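Local coordinates for major capsid protein (Faustovirus, PDB 5J7O) that probably forms the protein capsid of a large double-stranded DNA virus, as trimers of double jelly-roll subunits, at residues N210-P215 with V559-K564. Residues are numbered along the deposited sequence; the frame is centred on the assembly and turned at random.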
ATOM      1  N   ASN B 210      -3.222   8.918 -14.831  1.00 36.47           N
ATOM      2  CA  ASN B 210      -2.525   7.912 -14.036  1.00 35.56           C
ATOM      3  C   ASN B 210      -2.165   8.444 -12.655  1.00 34.67           C
ATOM      4  O   ASN B 210      -2.141   7.684 -11.681  1.00 34.49           O
ATOM      5  CB  ASN B 210      -1.270   7.450 -14.781  1.00 38.05           C
ATOM      6  CG  ASN B 210      -0.450   6.449 -13.990  1.00 41.84           C
ATOM      7  OD1 ASN B 210      -0.860   5.304 -13.798  1.00 42.92           O
ATOM      8  ND2 ASN B 210       0.726   6.872 -13.544  1.00 43.63           N
ATOM      9  N   LYS B 211      -1.906   9.750 -12.546  1.00 34.02           N
ATOM     10  CA  LYS B 211      -1.476  10.320 -11.277  1.00 32.73           C
ATOM     11  C   LYS B 211      -2.650  10.723 -10.388  1.00 33.64           C
ATOM     12  O   LYS B 211      -2.535  10.662  -9.160  1.00 35.35           O
ATOM     13  CB  LYS B 211      -0.579  11.536 -11.523  1.00 30.55           C
ATOM     14  CG  LYS B 211       0.713  11.245 -12.287  1.00 27.02           C
ATOM     15  CD  LYS B 211       1.401  12.538 -12.713  1.00 25.91           C
ATOM     16  CE  LYS B 211       2.432  12.301 -13.810  1.00 27.05           C
ATOM     17  NZ  LYS B 211       3.588  11.481 -13.348  1.00 25.21           N
ATOM     18  N   PHE B 212      -3.782  11.117 -10.975  1.00 33.40           N
ATOM     19  CA  PHE B 212      -4.836  11.779 -10.219  1.00 34.28           C
ATOM     20  C   PHE B 212      -6.126  10.984 -10.076  1.00 35.77           C
ATOM     21  O   PHE B 212      -6.956  11.350  -9.238  1.00 35.58           O
ATOM     22  CB  PHE B 212      -5.178  13.135 -10.855  1.00 33.49           C
ATOM     23  CG  PHE B 212      -4.192  14.220 -10.543  1.00 33.94           C
ATOM     24  CD1 PHE B 212      -4.190  14.839  -9.303  1.00 34.70           C
ATOM     25  CD2 PHE B 212      -3.276  14.632 -11.495  1.00 32.92           C
ATOM     26  CE1 PHE B 212      -3.283  15.843  -9.018  1.00 34.59           C
ATOM     27  CE2 PHE B 212      -2.369  15.635 -11.217  1.00 34.12           C
ATOM     28  CZ  PHE B 212      -2.372  16.241  -9.975  1.00 34.40           C
ATOM     29  N   HIS B 213      -6.339   9.927 -10.863  1.00 36.11           N
ATOM     30  CA  HIS B 213      -7.667   9.321 -10.885  1.00 35.62           C
ATOM     31  C   HIS B 213      -7.618   7.799 -10.820  1.00 37.95           C
ATOM     32  O   HIS B 213      -8.542   7.128 -11.293  1.00 39.34           O
ATOM     33  CB  HIS B 213      -8.443   9.767 -12.123  1.00 33.70           C
ATOM     34  CG  HIS B 213      -8.543  11.253 -12.265  1.00 34.09           C
ATOM     35  ND1 HIS B 213      -9.178  12.046 -11.334  1.00 34.08           N
ATOM     36  CD2 HIS B 213      -8.081  12.092 -13.222  1.00 35.17           C
ATOM     37  CE1 HIS B 213      -9.106  13.310 -11.714  1.00 34.86           C
ATOM     38  NE2 HIS B 213      -8.446  13.365 -12.856  1.00 35.16           N
ATOM     39  N   VAL B 214      -6.565   7.235 -10.239  1.00 39.67           N
ATOM     40  CA  VAL B 214      -6.502   5.789 -10.046  1.00 39.19           C
ATOM     41  C   VAL B 214      -6.294   5.500  -8.565  1.00 39.77           C
ATOM     42  O   VAL B 214      -5.146   5.367  -8.114  1.00 38.13           O
ATOM     43  CB  VAL B 214      -5.396   5.147 -10.898  1.00 36.78           C
ATOM     44  CG1 VAL B 214      -5.507   3.632 -10.836  1.00 36.23           C
ATOM     45  CG2 VAL B 214      -5.475   5.632 -12.338  1.00 38.24           C
ATOM     46  N   PRO B 215      -7.359   5.405  -7.774  1.00 41.65           N
ATOM     47  CA  PRO B 215      -7.207   5.039  -6.361  1.00 43.06           C
ATOM     48  C   PRO B 215      -6.686   3.619  -6.215  1.00 45.95           C
ATOM     49  O   PRO B 215      -6.585   2.853  -7.176  1.00 47.34           O
ATOM     50  CB  PRO B 215      -8.623   5.185  -5.795  1.00 42.22           C
ATOM     51  CG  PRO B 215      -9.519   5.094  -6.987  1.00 41.30           C
ATOM     52  CD  PRO B 215      -8.760   5.690  -8.128  1.00 40.88           C
ATOM     53  N   VAL B 559      -7.341  11.420  -6.651  1.00 34.02           N
ATOM     54  CA  VAL B 559      -6.280  10.794  -5.875  1.00 32.71           C
ATOM     55  C   VAL B 559      -5.183  11.813  -5.625  1.00 35.17           C
ATOM     56  O   VAL B 559      -4.838  12.609  -6.506  1.00 36.81           O
ATOM     57  CB  VAL B 559      -5.730   9.554  -6.601  1.00 32.51           C
ATOM     58  CG1 VAL B 559      -4.567   8.944  -5.826  1.00 31.18           C
ATOM     59  CG2 VAL B 559      -6.828   8.540  -6.795  1.00 33.24           C
ATOM     60  N   THR B 560      -4.644  11.800  -4.416  1.00 33.72           N
ATOM     61  CA  THR B 560      -3.452  12.580  -4.142  1.00 35.80           C
ATOM     62  C   THR B 560      -2.294  12.045  -4.980  1.00 36.01           C
ATOM     63  O   THR B 560      -2.025  10.835  -4.959  1.00 39.19           O
ATOM     64  CB  THR B 560      -3.095  12.518  -2.663  1.00 35.04           C
ATOM     65  OG1 THR B 560      -2.874  11.155  -2.272  1.00 38.36           O
ATOM     66  CG2 THR B 560      -4.221  13.101  -1.866  1.00 33.51           C
ATOM     67  N   PRO B 561      -1.591  12.896  -5.723  1.00 31.54           N
ATOM     68  CA  PRO B 561      -0.550  12.400  -6.629  1.00 29.86           C
ATOM     69  C   PRO B 561       0.748  12.084  -5.904  1.00 28.83           C
ATOM     70  O   PRO B 561       1.210  12.839  -5.044  1.00 28.94           O
ATOM     71  CB  PRO B 561      -0.365  13.562  -7.611  1.00 31.74           C
ATOM     72  CG  PRO B 561      -0.684  14.772  -6.795  1.00 31.87           C
ATOM     73  CD  PRO B 561      -1.759  14.357  -5.819  1.00 31.99           C
ATOM     74  N   GLN B 562       1.341  10.945  -6.269  1.00 29.68           N
ATOM     75  CA  GLN B 562       2.662  10.602  -5.757  1.00 31.79           C
ATOM     76  C   GLN B 562       3.739  11.459  -6.411  1.00 32.27           C
ATOM     77  O   GLN B 562       4.704  11.866  -5.751  1.00 31.80           O
ATOM     78  CB  GLN B 562       2.943   9.117  -5.989  1.00 32.55           C
ATOM     79  CG  GLN B 562       3.983   8.522  -5.054  1.00 35.12           C
ATOM     80  CD  GLN B 562       3.441   8.287  -3.658  1.00 38.23           C
ATOM     81  OE1 GLN B 562       2.230   8.320  -3.435  1.00 41.52           O
ATOM     82  NE2 GLN B 562       4.338   8.047  -2.709  1.00 38.39           N
ATOM     83  N   ASP B 563       3.586  11.744  -7.704  1.00 32.73           N
ATOM     84  CA  ASP B 563       4.532  12.582  -8.429  1.00 35.50           C
ATOM     85  C   ASP B 563       4.610  13.961  -7.788  1.00 38.16           C
ATOM     86  O   ASP B 563       3.598  14.659  -7.667  1.00 39.41           O
ATOM     87  CB  ASP B 563       4.106  12.692  -9.895  1.00 36.33           C
ATOM     88  CG  ASP B 563       5.190  13.278 -10.788  1.00 38.00           C
ATOM     89  OD1 ASP B 563       6.053  14.030 -10.288  1.00 38.73           O
ATOM     90  OD2 ASP B 563       5.175  12.988 -12.003  1.00 39.48           O
ATOM     91  N   LYS B 564       5.819  14.355  -7.380  1.00 38.99           N
ATOM     92  CA  LYS B 564       6.007  15.623  -6.685  1.00 40.14           C
ATOM     93  C   LYS B 564       5.817  16.837  -7.584  1.00 38.20           C
ATOM     94  O   LYS B 564       5.712  17.955  -7.067  1.00 34.69           O
ATOM     95  CB  LYS B 564       7.395  15.675  -6.045  1.00 42.84           C
ATOM     96  CG  LYS B 564       7.431  15.198  -4.602  1.00 44.70           C
ATOM     97  CD  LYS B 564       8.752  15.560  -3.943  1.00 46.16           C
ATOM     98  CE  LYS B 564       8.688  15.380  -2.436  1.00 46.06           C
ATOM     99  NZ  LYS B 564       9.928  15.870  -1.772  1.00 45.84           N
TER
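One face of the F212 ring receives P561 in a CH-pi contact, CB lying 4.3 Å from the ring centroid and displaced toward the rim, while P561 CG packs 3.6 Å from F212 CE1. The V559 carbonyl oxygen approaches the same ring obliquely, and the aromatic rings of Y448 and F568 meet it at inclined angles. The F212 carbonyl, at the end of helix 203-212, accepts a short, nearly straight bond from V559 N (2.6 Å, 169° at the hydrogen), the donor standing above the carbonyl plane. With its CG2 methyl anti to the carbonyl carbon, V559 sets CG2 3.3 Å from P215 N. On the other side of F212, K211 runs extended to a bend at its last torsion (chi4 -66°), which brings NZ within 2.6 Å of D563 OD2, on the anti lone pair. This buried salt bridge is tied down further, because NZ also donates to H469 O and OD2 accepts from L471 N. The contact thus joins the C-terminal end of helix 203-212 to the loop between helix 542-552 and strand 567-570; P550 of helix 542-552 touches F212 and P561, and R224 of the second subunit grips the loop's backbone.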